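Local coordinates for immunity protein (Neisseria meningitidis, PDB 4Q7O) that probably protects the meningococcal cell that makes it from the toxin of a contact-dependent growth-inhibition system by binding and neutralising that toxin, at residues I26-I31 and D38-C43; I113-F118 and K130-T135; I87-G92 and N105-Y110; Q59-D64 and G70-V75. All blocks are in the same frame, centred on the assembly; numbering follows the deposited sequence.

Interaction 1 of 4, residues I26-I31 and D38-C43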
loop_
_atom_site.group_PDB
_atom_site.type_symbol
_atom_site.label_atom_id
_atom_site.label_comp_id
_atom_site.label_asym_id
_atom_site.label_seq_id
_atom_site.Cartn_x
_atom_site.Cartn_y
_atom_site.Cartn_z
ATOM N N ILE B 26 -3.369 0.801 -0.557
ATOM C CA ILE B 26 -3.754 -0.254 -1.488
ATOM C C ILE B 26 -5.254 -0.235 -1.736
ATOM O O ILE B 26 -5.707 -0.401 -2.867
ATOM C CB ILE B 26 -3.337 -1.637 -0.947
ATOM C CG1 ILE B 26 -1.815 -1.721 -0.818
ATOM C CG2 ILE B 26 -3.853 -2.767 -1.840
ATOM C CD1 ILE B 26 -1.360 -2.966 -0.082
ATOM N N PHE B 27 -6.020 -0.009 -0.676
ATOM C CA PHE B 27 -7.476 0.048 -0.760
ATOM C C PHE B 27 -7.939 1.034 -1.836
ATOM O O PHE B 27 -8.690 0.678 -2.745
ATOM C CB PHE B 27 -8.054 0.428 0.607
ATOM C CG PHE B 27 -9.548 0.570 0.619
ATOM C CD1 PHE B 27 -10.364 -0.524 0.873
ATOM C CD2 PHE B 27 -10.141 1.804 0.410
ATOM C CE1 PHE B 27 -11.741 -0.389 0.886
ATOM C CE2 PHE B 27 -11.519 1.939 0.415
ATOM C CZ PHE B 27 -12.315 0.847 0.655
ATOM N N PHE B 28 -7.473 2.272 -1.749
ATOM C CA PHE B 28 -7.920 3.276 -2.702
ATOM C C PHE B 28 -7.396 3.055 -4.115
ATOM O O PHE B 28 -8.153 3.188 -5.074
ATOM C CB PHE B 28 -7.633 4.692 -2.194
ATOM C CG PHE B 28 -8.619 5.151 -1.177
ATOM C CD1 PHE B 28 -9.927 5.422 -1.551
ATOM C CD2 PHE B 28 -8.259 5.292 0.153
ATOM C CE1 PHE B 28 -10.861 5.835 -0.619
ATOM C CE2 PHE B 28 -9.190 5.707 1.085
ATOM C CZ PHE B 28 -10.490 5.974 0.699
ATOM N N GLU B 29 -6.128 2.684 -4.254
ATOM C CA GLU B 29 -5.579 2.512 -5.593
ATOM C C GLU B 29 -6.230 1.361 -6.335
ATOM O O GLU B 29 -6.519 1.459 -7.528
ATOM C CB GLU B 29 -4.064 2.316 -5.564
ATOM C CG GLU B 29 -3.440 2.076 -6.943
ATOM C CD GLU B 29 -3.703 3.190 -7.952
ATOM O OE1 GLU B 29 -3.995 4.336 -7.549
ATOM O OE2 GLU B 29 -3.605 2.911 -9.166
ATOM N N THR B 30 -6.480 0.265 -5.633
ATOM C CA THR B 30 -7.024 -0.900 -6.316
ATOM C C THR B 30 -8.495 -0.699 -6.704
ATOM O O THR B 30 -8.917 -1.128 -7.771
ATOM C CB THR B 30 -6.781 -2.210 -5.539
ATOM O OG1 THR B 30 -7.382 -2.118 -4.249
ATOM C CG2 THR B 30 -5.289 -2.469 -5.382
ATOM N N ILE B 31 -9.274 -0.032 -5.856
ATOM C CA ILE B 31 -10.652 0.293 -6.229
ATOM C C ILE B 31 -10.696 1.269 -7.404
ATOM O O ILE B 31 -11.446 1.077 -8.361
ATOM C CB ILE B 31 -11.431 0.859 -5.037
ATOM C CG1 ILE B 31 -11.586 -0.227 -3.974
ATOM C CG2 ILE B 31 -12.786 1.403 -5.475
ATOM C CD1 ILE B 31 -12.083 0.289 -2.661
ATOM N N ASP B 38 -18.111 5.683 -10.660
ATOM C CA ASP B 38 -19.360 5.711 -9.898
ATOM C C ASP B 38 -19.274 4.802 -8.670
ATOM O O ASP B 38 -19.748 5.158 -7.589
ATOM C CB ASP B 38 -20.554 5.308 -10.768
ATOM C CG ASP B 38 -20.974 6.398 -11.735
ATOM O OD1 ASP B 38 -20.537 7.556 -11.565
ATOM O OD2 ASP B 38 -21.756 6.089 -12.659
ATOM N N THR B 39 -18.662 3.635 -8.829
ATOM C CA THR B 39 -18.428 2.747 -7.688
ATOM C C THR B 39 -17.511 3.388 -6.643
ATOM O O THR B 39 -17.780 3.318 -5.440
ATOM C CB THR B 39 -17.854 1.408 -8.153
ATOM O OG1 THR B 39 -18.857 0.729 -8.917
ATOM C CG2 THR B 39 -17.428 0.540 -6.965
ATOM N N LEU B 40 -16.438 4.024 -7.096
ATOM C CA LEU B 40 -15.558 4.734 -6.171
ATOM C C LEU B 40 -16.311 5.812 -5.386
ATOM O O LEU B 40 -16.100 5.966 -4.188
ATOM C CB LEU B 40 -14.375 5.343 -6.916
ATOM C CG LEU B 40 -13.337 6.083 -6.070
ATOM C CD1 LEU B 40 -12.690 5.163 -5.029
ATOM C CD2 LEU B 40 -12.284 6.700 -6.974
ATOM N N LEU B 41 -17.193 6.550 -6.057
ATOM C CA LEU B 41 -18.020 7.538 -5.370
ATOM C C LEU B 41 -18.870 6.897 -4.271
ATOM O O LEU B 41 -18.998 7.458 -3.184
ATOM C CB LEU B 41 -18.889 8.326 -6.359
ATOM C CG LEU B 41 -18.137 9.368 -7.183
ATOM C CD1 LEU B 41 -19.079 10.015 -8.175
ATOM C CD2 LEU B 41 -17.538 10.417 -6.281
ATOM N N GLU B 42 -19.419 5.711 -4.539
ATOM C CA GLU B 42 -20.207 5.007 -3.523
ATOM C C GLU B 42 -19.326 4.569 -2.354
ATOM O O GLU B 42 -19.739 4.642 -1.192
ATOM C CB GLU B 42 -20.959 3.814 -4.128
ATOM C CG GLU B 42 -22.010 4.210 -5.164
ATOM C CD GLU B 42 -23.027 5.198 -4.628
ATOM O OE1 GLU B 42 -23.611 4.939 -3.555
ATOM O OE2 GLU B 42 -23.237 6.240 -5.282
ATOM N N CYS B 43 -18.115 4.121 -2.672
ATOM C CA CYS B 43 -17.113 3.810 -1.658
ATOM C C CYS B 43 -16.845 5.019 -0.748
ATOM O O CYS B 43 -16.795 4.881 0.472
ATOM C CB CYS B 43 -15.809 3.344 -2.322
ATOM S SG CYS B 43 -14.430 3.125 -1.200
#
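The Phe27 ring meets the Cys43 sulfur obliquely near its CE2-CZ side, while Ile31 CD1 lies on one ring face, 3.4 Å above the plane and displaced toward the rim. Phe28 CD2 sits in plane at the edge of this ring, and Phe27 CD2 in turn stands over the centre of one face of the Phe28 ring; at the edge of that second ring, near its plane, comes Leu40 CD1. The motif is an antiparallel helix hairpin: helices 22-34 and 37-46 follow each other through a short turn, with local axes 11.0 Å apart at 153°. Cys43 and Phe27 form a sulfur-aromatic contact, SG lying 4.6 Å from the centroid of the Phe27 ring and 72° off its normal. The thiol reaches it because SG is anti to the Cys43 backbone N (chi1 173°), and Ile31 CD1 touches the same sulfur. Ile31 CG2 meets Leu40 CD1 where the two side chains cross obliquely. Phe28 also stands edge-to-face with Phe111 of helix 104-121, and Phe53 of strand 52-55 packs against Ile31 and Cys43. On the far flank of helix 22-34, Ile26 packs on Ile26 of the second subunit. Within this helix, Ile26 O accepts two bonds from Thr30, N and OG1 reaching it from opposite faces of its plane, with Thr30 OG1 at 2.8 Å from Ile26 O.

Interaction 2 of 4, residues I113-F118 and K130-T135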
loop_
_atom_site.group_PDB
_atom_site.type_symbol
_atom_site.label_atom_id
_atom_site.label_comp_id
_atom_site.label_asym_id
_atom_site.label_seq_id
_atom_site.Cartn_x
_atom_site.Cartn_y
_atom_site.Cartn_z
ATOM N N ILE B 113 -8.756 13.183 2.353
ATOM C CA ILE B 113 -7.563 13.321 1.522
ATOM C C ILE B 113 -7.708 12.574 0.195
ATOM O O ILE B 113 -7.394 13.107 -0.874
ATOM C CB ILE B 113 -6.313 12.838 2.272
ATOM C CG1 ILE B 113 -6.036 13.741 3.478
ATOM C CG2 ILE B 113 -5.107 12.814 1.351
ATOM C CD1 ILE B 113 -5.009 13.171 4.434
ATOM N N ALA B 114 -8.201 11.341 0.262
ATOM C CA ALA B 114 -8.386 10.524 -0.938
ATOM C C ALA B 114 -9.372 11.139 -1.929
ATOM O O ALA B 114 -9.121 11.150 -3.134
ATOM C CB ALA B 114 -8.819 9.119 -0.570
ATOM N N ILE B 115 -10.494 11.649 -1.438
ATOM C CA ILE B 115 -11.480 12.223 -2.349
ATOM C C ILE B 115 -10.964 13.533 -2.950
ATOM O O ILE B 115 -11.284 13.873 -4.084
ATOM C CB ILE B 115 -12.870 12.368 -1.695
ATOM C CG1 ILE B 115 -13.964 12.434 -2.772
ATOM C CG2 ILE B 115 -12.926 13.573 -0.751
ATOM C CD1 ILE B 115 -15.373 12.453 -2.189
ATOM N N SER B 116 -10.137 14.243 -2.188
ATOM C CA SER B 116 -9.440 15.417 -2.687
ATOM C C SER B 116 -8.512 15.044 -3.844
ATOM O O SER B 116 -8.539 15.691 -4.897
ATOM C CB SER B 116 -8.630 16.066 -1.568
ATOM O OG SER B 116 -7.806 17.087 -2.088
ATOM N N ASP B 117 -7.676 14.025 -3.640
ATOM C CA ASP B 117 -6.814 13.533 -4.719
ATOM C C ASP B 117 -7.647 13.214 -5.955
ATOM O O ASP B 117 -7.284 13.578 -7.079
ATOM C CB ASP B 117 -6.058 12.257 -4.305
ATOM C CG ASP B 117 -4.919 12.514 -3.321
ATOM O OD1 ASP B 117 -4.391 13.643 -3.262
ATOM O OD2 ASP B 117 -4.528 11.558 -2.617
ATOM N N PHE B 118 -8.772 12.542 -5.741
ATOM C CA PHE B 118 -9.626 12.130 -6.846
ATOM C C PHE B 118 -10.219 13.320 -7.605
ATOM O O PHE B 118 -10.154 13.377 -8.836
ATOM C CB PHE B 118 -10.742 11.201 -6.354
ATOM C CG PHE B 118 -11.702 10.805 -7.438
ATOM C CD1 PHE B 118 -11.326 9.891 -8.416
ATOM C CD2 PHE B 118 -12.970 11.357 -7.498
ATOM C CE1 PHE B 118 -12.207 9.532 -9.426
ATOM C CE2 PHE B 118 -13.855 11.004 -8.508
ATOM C CZ PHE B 118 -13.474 10.089 -9.472
ATOM N N LYS B 130 -17.401 17.403 -3.778
ATOM C CA LYS B 130 -17.589 18.451 -2.780
ATOM C C LYS B 130 -18.807 18.170 -1.905
ATOM O O LYS B 130 -18.788 18.420 -0.698
ATOM C CB LYS B 130 -17.702 19.822 -3.440
ATOM C CG LYS B 130 -16.367 20.357 -3.912
ATOM C CD LYS B 130 -15.413 20.475 -2.734
ATOM C CE LYS B 130 -13.987 20.627 -3.195
ATOM N NZ LYS B 130 -13.061 20.767 -2.032
ATOM N N GLU B 131 -19.863 17.634 -2.509
ATOM C CA GLU B 131 -21.044 17.260 -1.735
ATOM C C GLU B 131 -20.713 16.181 -0.710
ATOM O O GLU B 131 -21.199 16.217 0.415
ATOM C CB GLU B 131 -22.166 16.780 -2.656
ATOM C CG GLU B 131 -22.925 17.910 -3.324
ATOM C CD GLU B 131 -23.720 17.451 -4.528
ATOM O OE1 GLU B 131 -24.344 18.313 -5.179
ATOM O OE2 GLU B 131 -23.714 16.234 -4.823
ATOM N N ILE B 132 -19.884 15.223 -1.104
ATOM C CA ILE B 132 -19.494 14.153 -0.201
ATOM C C ILE B 132 -18.581 14.681 0.907
ATOM O O ILE B 132 -18.731 14.299 2.072
ATOM C CB ILE B 132 -18.844 12.987 -0.966
ATOM C CG1 ILE B 132 -19.857 12.387 -1.946
ATOM C CG2 ILE B 132 -18.329 11.916 0.006
ATOM C CD1 ILE B 132 -19.249 11.453 -2.963
ATOM N N GLN B 133 -17.651 15.567 0.554
ATOM C CA GLN B 133 -16.837 16.247 1.564
ATOM C C GLN B 133 -17.675 17.052 2.557
ATOM O O GLN B 133 -17.326 17.150 3.730
ATOM C CB GLN B 133 -15.813 17.169 0.906
ATOM C CG GLN B 133 -14.571 16.453 0.433
ATOM C CD GLN B 133 -13.543 17.406 -0.144
ATOM O OE1 GLN B 133 -13.893 18.413 -0.759
ATOM N NE2 GLN B 133 -12.264 17.100 0.061
ATOM N N LYS B 134 -18.766 17.642 2.080
ATOM C CA LYS B 134 -19.681 18.376 2.948
ATOM C C LYS B 134 -20.280 17.425 3.970
ATOM O O LYS B 134 -20.390 17.754 5.154
ATOM C CB LYS B 134 -20.796 19.019 2.121
ATOM C CG LYS B 134 -21.832 19.767 2.945
ATOM C CD LYS B 134 -23.042 20.161 2.103
ATOM C CE LYS B 134 -22.645 20.452 0.667
ATOM N NZ LYS B 134 -23.811 20.455 -0.257
ATOM N N THR B 135 -20.657 16.236 3.508
ATOM C CA THR B 135 -21.197 15.215 4.400
ATOM C C THR B 135 -20.167 14.792 5.453
ATOM O O THR B 135 -20.520 14.573 6.610
ATOM C CB THR B 135 -21.721 13.986 3.630
ATOM O OG1 THR B 135 -22.681 14.405 2.649
ATOM C CG2 THR B 135 -22.391 13.005 4.577
#
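Gln133 OE1 accepts a hydrogen bond of 2.8 Å from Lys130 NZ, which comes in the carbonyl plane at a C=O...N angle of 146°. This bond within one helix turn helps fix the rotation of the amide while the rest of Gln133 works across the interface: its CG lies 3.5 Å from Ile115 CG2, and NE2 passes close to that methyl and to Ser116 CB. Gln133 and Ile115 lie alongside, pointing in opposite senses. Ile115 carries the contact with both branches. Its CG1 is anti to the backbone N (chi1 -158°), which sends CD1 against Ile132, 3.7 Å from Ile132 CB, and places CG2 between N and the carbonyl carbon, where it meets Gln133. Gln133 NE2 also makes a weak hydrogen bond to Asn112 OD1. Phe44 of helix 37-46 packs on Ile115, and Lys45 on Ile132. With local axes 10.4 Å apart and 168° between directions, helices 104-121 and 126-139 form an antiparallel alpha-hairpin with Ile115 and Ile132 packed between them and Gln133, Ser116 and Lys130 along one margin.

Interaction 3 of 4, residues I87-G92 and N105-Y110; sequences IYFSVG and NLAYHY
Strand 86-91 runs extended past one side of helix 104-121, and the two backbones come nearest at Ile87 and Ala107, whose CA atoms are 7.5 Å apart. The side chains of Ile87 and Phe89, two residues apart on the strand, both leave the backbone toward the helix and meet the same methyl group. Ile87 CG2 lies 3.6 Å from Ala107 CB. With CG1 anti to the backbone N (chi1 177°), the Ile87 CG2 branch sits between N and the carbonyl carbon and is the one that touches alanine. Phe89 approaches differently: its CE1 is 4.3 Å from Ala107 CB, which lies at the ring edge near the ring plane, so it is the ring edge that meets Ala107. One methyl group thus lies against two large apolar side chains in a buried interface between sheet and helix. Ile87 and Phe89 are backbone-bonded to Ile102 and Leu100 of strand 98-103, which leads directly into the helix. On the strand's other side, Tyr88 and Ser90 pair with Glu61 and Gln59 of strand 58-62, while helix 22-34 closes the core beside Phe89 through Val23, Ile24 and the edge-to-face ring of Phe27.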
loop_
_atom_site.group_PDB
_atom_site.type_symbol
_atom_site.label_atom_id
_atom_site.label_comp_id
_atom_site.label_asym_id
_atom_site.label_seq_id
_atom_site.Cartn_x
_atom_site.Cartn_y
_atom_site.Cartn_z
ATOM N N ILE B 87 -12.728 1.297 12.806
ATOM C CA ILE B 87 -13.154 0.756 11.532
ATOM C C ILE B 87 -12.108 -0.212 10.994
ATOM O O ILE B 87 -10.902 0.003 11.139
ATOM C CB ILE B 87 -13.471 1.906 10.547
ATOM C CG1 ILE B 87 -13.845 1.379 9.158
ATOM C CG2 ILE B 87 -12.313 2.917 10.498
ATOM C CD1 ILE B 87 -14.469 2.439 8.277
ATOM N N TYR B 88 -12.596 -1.297 10.406
ATOM C CA TYR B 88 -11.772 -2.360 9.854
ATOM C C TYR B 88 -11.633 -2.213 8.350
ATOM O O TYR B 88 -12.620 -1.999 7.661
ATOM C CB TYR B 88 -12.437 -3.694 10.188
ATOM C CG TYR B 88 -11.893 -4.911 9.484
ATOM C CD1 TYR B 88 -10.805 -5.611 9.992
ATOM C CD2 TYR B 88 -12.514 -5.403 8.348
ATOM C CE1 TYR B 88 -10.331 -6.755 9.364
ATOM C CE2 TYR B 88 -12.053 -6.538 7.718
ATOM C CZ TYR B 88 -10.960 -7.208 8.226
ATOM O OH TYR B 88 -10.514 -8.345 7.594
ATOM N N PHE B 89 -10.406 -2.329 7.852
ATOM C CA PHE B 89 -10.137 -2.373 6.420
ATOM C C PHE B 89 -9.433 -3.663 6.067
ATOM O O PHE B 89 -8.602 -4.152 6.832
ATOM C CB PHE B 89 -9.218 -1.220 6.005
ATOM C CG PHE B 89 -9.881 0.109 6.001
ATOM C CD1 PHE B 89 -10.039 0.820 7.184
ATOM C CD2 PHE B 89 -10.324 0.669 4.811
ATOM C CE1 PHE B 89 -10.645 2.063 7.183
ATOM C CE2 PHE B 89 -10.930 1.917 4.802
ATOM C CZ PHE B 89 -11.090 2.614 5.984
ATOM N N SER B 90 -9.734 -4.207 4.898
ATOM C CA SER B 90 -8.903 -5.284 4.383
ATOM C C SER B 90 -8.732 -5.193 2.883
ATOM O O SER B 90 -9.598 -4.678 2.176
ATOM C CB SER B 90 -9.441 -6.654 4.792
ATOM O OG SER B 90 -10.590 -6.990 4.051
ATOM N N VAL B 91 -7.594 -5.679 2.411
ATOM C CA VAL B 91 -7.356 -5.815 0.984
ATOM C C VAL B 91 -6.785 -7.194 0.673
ATOM O O VAL B 91 -6.170 -7.835 1.528
ATOM C CB VAL B 91 -6.402 -4.718 0.446
ATOM C CG1 VAL B 91 -7.056 -3.354 0.542
ATOM C CG2 VAL B 91 -5.061 -4.755 1.174
ATOM N N GLY B 92 -7.004 -7.647 -0.555
ATOM C CA GLY B 92 -6.487 -8.929 -0.993
ATOM C C GLY B 92 -7.469 -10.073 -0.832
ATOM O O GLY B 92 -8.674 -9.862 -0.613
ATOM N N ASN B 105 -12.111 8.528 13.203
ATOM C CA ASN B 105 -11.645 9.885 12.927
ATOM C C ASN B 105 -10.504 9.888 11.922
ATOM O O ASN B 105 -10.476 10.694 10.986
ATOM C CB ASN B 105 -11.180 10.575 14.212
ATOM C CG ASN B 105 -12.320 10.977 15.108
ATOM O OD1 ASN B 105 -13.486 10.984 14.700
ATOM N ND2 ASN B 105 -11.988 11.340 16.340
ATOM N N LEU B 106 -9.544 8.992 12.123
ATOM C CA LEU B 106 -8.428 8.880 11.190
ATOM C C LEU B 106 -8.901 8.396 9.828
ATOM O O LEU B 106 -8.428 8.873 8.800
ATOM C CB LEU B 106 -7.328 7.972 11.756
ATOM C CG LEU B 106 -6.141 7.736 10.814
ATOM C CD1 LEU B 106 -5.432 9.034 10.449
ATOM C CD2 LEU B 106 -5.159 6.759 11.422
ATOM N N ALA B 107 -9.849 7.462 9.811
ATOM C CA ALA B 107 -10.430 7.030 8.538
ATOM C C ALA B 107 -11.041 8.201 7.771
ATOM O O ALA B 107 -10.813 8.345 6.569
ATOM C CB ALA B 107 -11.466 5.946 8.753
ATOM N N TYR B 108 -11.810 9.044 8.454
ATOM C CA TYR B 108 -12.365 10.221 7.789
ATOM C C TYR B 108 -11.282 11.154 7.245
ATOM O O TYR B 108 -11.429 11.718 6.167
ATOM C CB TYR B 108 -13.320 10.981 8.708
ATOM C CG TYR B 108 -14.742 10.498 8.601
ATOM C CD1 TYR B 108 -15.586 10.966 7.595
ATOM C CD2 TYR B 108 -15.248 9.572 9.495
ATOM C CE1 TYR B 108 -16.895 10.525 7.492
ATOM C CE2 TYR B 108 -16.563 9.128 9.401
ATOM C CZ TYR B 108 -17.377 9.606 8.399
ATOM O OH TYR B 108 -18.675 9.156 8.301
ATOM N N HIS B 109 -10.205 11.314 8.005
ATOM C CA HIS B 109 -9.028 12.066 7.577
ATOM C C HIS B 109 -8.507 11.494 6.255
ATOM O O HIS B 109 -8.318 12.226 5.281
ATOM C CB HIS B 109 -7.985 11.974 8.700
ATOM C CG HIS B 109 -6.672 12.638 8.417
ATOM N ND1 HIS B 109 -6.523 14.007 8.363
ATOM C CD2 HIS B 109 -5.432 12.118 8.267
ATOM C CE1 HIS B 109 -5.250 14.301 8.152
ATOM N NE2 HIS B 109 -4.566 13.173 8.093
ATOM N N TYR B 110 -8.311 10.182 6.203
ATOM C CA TYR B 110 -7.857 9.553 4.964
ATOM C C TYR B 110 -8.849 9.710 3.818
ATOM O O TYR B 110 -8.452 9.981 2.690
ATOM C CB TYR B 110 -7.581 8.070 5.179
ATOM C CG TYR B 110 -6.320 7.749 5.947
ATOM C CD1 TYR B 110 -5.134 8.435 5.704
ATOM C CD2 TYR B 110 -6.311 6.733 6.900
ATOM C CE1 TYR B 110 -3.976 8.123 6.389
ATOM C CE2 TYR B 110 -5.148 6.412 7.595
ATOM C CZ TYR B 110 -3.988 7.115 7.338
ATOM O OH TYR B 110 -2.836 6.803 8.013
#

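Interaction 4 of 4, residues Q59-D64 and G70-V75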
loop_
_atom_site.group_PDB
_atom_site.type_symbol
_atom_site.label_atom_id
_atom_site.label_comp_id
_atom_site.label_asym_id
_atom_site.label_seq_id
_atom_site.Cartn_x
_atom_site.Cartn_y
_atom_site.Cartn_z
ATOM N N GLN B 59 -12.336 -4.046 1.222
ATOM C CA GLN B 59 -13.536 -3.712 1.974
ATOM C C GLN B 59 -13.220 -2.901 3.216
ATOM O O GLN B 59 -12.091 -2.908 3.715
ATOM C CB GLN B 59 -14.280 -4.983 2.395
ATOM C CG GLN B 59 -13.514 -5.808 3.422
ATOM C CD GLN B 59 -14.328 -6.952 3.998
ATOM O OE1 GLN B 59 -15.560 -6.911 4.011
ATOM N NE2 GLN B 59 -13.640 -7.977 4.487
ATOM N N TYR B 60 -14.239 -2.216 3.721
ATOM C CA TYR B 60 -14.198 -1.678 5.077
ATOM C C TYR B 60 -15.517 -1.920 5.782
ATOM O O TYR B 60 -16.564 -2.086 5.146
ATOM C CB TYR B 60 -13.820 -0.184 5.124
ATOM C CG TYR B 60 -14.797 0.757 4.434
ATOM C CD1 TYR B 60 -16.015 1.105 5.026
ATOM C CD2 TYR B 60 -14.493 1.314 3.194
ATOM C CE1 TYR B 60 -16.912 1.965 4.391
ATOM C CE2 TYR B 60 -15.374 2.179 2.550
ATOM C CZ TYR B 60 -16.585 2.500 3.155
ATOM O OH TYR B 60 -17.475 3.357 2.538
ATOM N N GLU B 61 -15.463 -1.916 7.106
ATOM C CA GLU B 61 -16.655 -2.038 7.915
ATOM C C GLU B 61 -16.376 -1.367 9.247
ATOM O O GLU B 61 -15.389 -1.695 9.913
ATOM C CB GLU B 61 -16.994 -3.516 8.113
ATOM C CG GLU B 61 -18.289 -3.808 8.832
ATOM C CD GLU B 61 -18.465 -5.298 9.069
ATOM O OE1 GLU B 61 -17.483 -6.048 8.872
ATOM O OE2 GLU B 61 -19.579 -5.718 9.445
ATOM N N LYS B 62 -17.214 -0.409 9.628
ATOM C CA LYS B 62 -17.143 0.123 10.980
ATOM C C LYS B 62 -17.336 -1.022 11.967
ATOM O O LYS B 62 -18.155 -1.920 11.743
ATOM C CB LYS B 62 -18.213 1.186 11.200
ATOM C CG LYS B 62 -17.946 2.473 10.449
ATOM C CD LYS B 62 -18.980 3.529 10.781
ATOM C CE LYS B 62 -18.647 4.848 10.104
ATOM N NZ LYS B 62 -19.672 5.899 10.359
ATOM N N ILE B 63 -16.578 -0.992 13.058
ATOM C CA ILE B 63 -16.605 -2.084 14.016
ATOM C C ILE B 63 -17.681 -1.841 15.057
ATOM O O ILE B 63 -17.682 -0.808 15.733
ATOM C CB ILE B 63 -15.234 -2.257 14.685
ATOM C CG1 ILE B 63 -14.216 -2.739 13.642
ATOM C CG2 ILE B 63 -15.316 -3.239 15.851
ATOM C CD1 ILE B 63 -12.795 -2.754 14.126
ATOM N N ASP B 64 -18.609 -2.785 15.166
ATOM C CA ASP B 64 -19.642 -2.724 16.184
ATOM C C ASP B 64 -19.083 -3.305 17.472
ATOM O O ASP B 64 -19.026 -4.524 17.636
ATOM C CB ASP B 64 -20.859 -3.532 15.742
ATOM C CG ASP B 64 -22.020 -3.423 16.709
ATOM O OD1 ASP B 64 -21.833 -2.922 17.837
ATOM O OD2 ASP B 64 -23.127 -3.848 16.333
ATOM N N GLY B 70 -13.527 -10.798 18.874
ATOM C CA GLY B 70 -12.476 -11.787 19.030
ATOM C C GLY B 70 -11.703 -12.103 17.763
ATOM O O GLY B 70 -10.511 -12.414 17.819
ATOM N N ASP B 71 -12.364 -12.025 16.614
ATOM C CA ASP B 71 -11.674 -12.301 15.355
ATOM C C ASP B 71 -10.869 -11.108 14.809
ATOM O O ASP B 71 -10.282 -11.191 13.727
ATOM C CB ASP B 71 -12.631 -12.874 14.304
ATOM C CG ASP B 71 -13.818 -11.977 14.038
ATOM O OD1 ASP B 71 -13.977 -10.963 14.753
ATOM O OD2 ASP B 71 -14.606 -12.303 13.119
ATOM N N TYR B 72 -10.819 -10.017 15.571
ATOM C CA TYR B 72 -9.951 -8.883 15.244
ATOM C C TYR B 72 -8.653 -8.885 16.054
ATOM O O TYR B 72 -7.803 -8.024 15.850
ATOM C CB TYR B 72 -10.652 -7.540 15.499
ATOM C CG TYR B 72 -11.883 -7.259 14.664
ATOM C CD1 TYR B 72 -11.810 -7.183 13.281
ATOM C CD2 TYR B 72 -13.105 -7.002 15.269
ATOM C CE1 TYR B 72 -12.934 -6.895 12.516
ATOM C CE2 TYR B 72 -14.235 -6.726 14.519
ATOM C CZ TYR B 72 -14.145 -6.668 13.143
ATOM O OH TYR B 72 -15.269 -6.380 12.397
ATOM N N GLU B 73 -8.506 -9.840 16.972
ATOM C CA GLU B 73 -7.422 -9.796 17.962
ATOM C C GLU B 73 -6.010 -9.775 17.378
ATOM O O GLU B 73 -5.094 -9.202 17.974
ATOM C CB GLU B 73 -7.557 -10.939 18.973
ATOM C CG GLU B 73 -8.625 -10.679 20.021
ATOM C CD GLU B 73 -8.844 -11.851 20.959
ATOM O OE1 GLU B 73 -8.076 -12.835 20.897
ATOM O OE2 GLU B 73 -9.793 -11.779 21.760
ATOM N N GLU B 74 -5.846 -10.383 16.210
ATOM C CA GLU B 74 -4.539 -10.488 15.557
ATOM C C GLU B 74 -4.315 -9.403 14.504
ATOM O O GLU B 74 -3.253 -9.346 13.881
ATOM C CB GLU B 74 -4.398 -11.856 14.896
ATOM C CG GLU B 74 -4.665 -13.029 15.819
ATOM C CD GLU B 74 -3.466 -13.381 16.661
ATOM O OE1 GLU B 74 -3.037 -12.530 17.472
ATOM O OE2 GLU B 74 -2.942 -14.505 16.504
ATOM N N VAL B 75 -5.316 -8.555 14.296
ATOM C CA VAL B 75 -5.232 -7.497 13.296
ATOM C C VAL B 75 -4.465 -6.278 13.834
ATOM O O VAL B 75 -4.673 -5.871 14.987
ATOM C CB VAL B 75 -6.646 -7.067 12.852
ATOM C CG1 VAL B 75 -6.589 -5.886 11.878
ATOM C CG2 VAL B 75 -7.393 -8.252 12.243
HETATM O O HOH W 1 -17.753 -5.514 13.847
#
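From CB, Tyr72 reaches across to Ile63 and Glu61 with CG beside its own backbone N and anti to its carbonyl carbon (chi1 -63°). One face of the ring is taken by Ile63, whose CD1 stands over its centre, 4.2 Å from the centroid and 9° off the normal, a CH-pi contact. Asp71 OD1 lies over the opposite face, offset toward the rim. Farther out, Tyr72 CE2 meets Ile63 CG2 at 3.9 Å, and Tyr72 CZ meets Ile63 CG1 at 4.0 Å; the isoleucine and the tyrosine run antiparallel, side by side. At the tip, a water in the ring plane lies 3.0 Å from Tyr72 OH and accepts from Asp64 N at 3.1 Å, bridging the phenol to the backbone of Asp64. Glu61 OE1 comes near Tyr72 OH, 4.2 Å away, its carboxylate turned 77° from the ring; a formate ion or formic acid molecule, probably from the crystallisation liquor, lies beside Glu61. Tyr72 also opens a type I beta turn that runs to Val75, closed by Val75 N to Tyr72 O. The long loop between strands 58-62 and 86-91 thus folds back over the sheet, with Tyr72 against Tyr88 of strand 86-91 and Ile101 of strand 98-103.

Interactions 1 and 3 lie on the helix-covered face of the antiparallel sheet; interaction 4 is on the opposite face, though Tyr60 of its strand points back to the helices. Interaction 1 touches interaction 3 where Phe27 CA approaches Val91 CG1 at 3.7 Å, and reaches the strand of interaction 4 through the probable hydrogen bond from Tyr60 OH to Cys43 O, 2.7 Å. Interactions 3 and 4, on neighbouring strands, have centres 11 Å apart and touch at Ile87 CG1 and Glu61 O, 3.5 Å. Interaction 2 continues interaction 3 along helix 104-121 and packs on interaction 1 through Leu40 CD2 and Phe118 CD1, 3.6 Å apart. Interactions 2 and 4 lie on opposite sides of the chain's centre, about 25 Å apart.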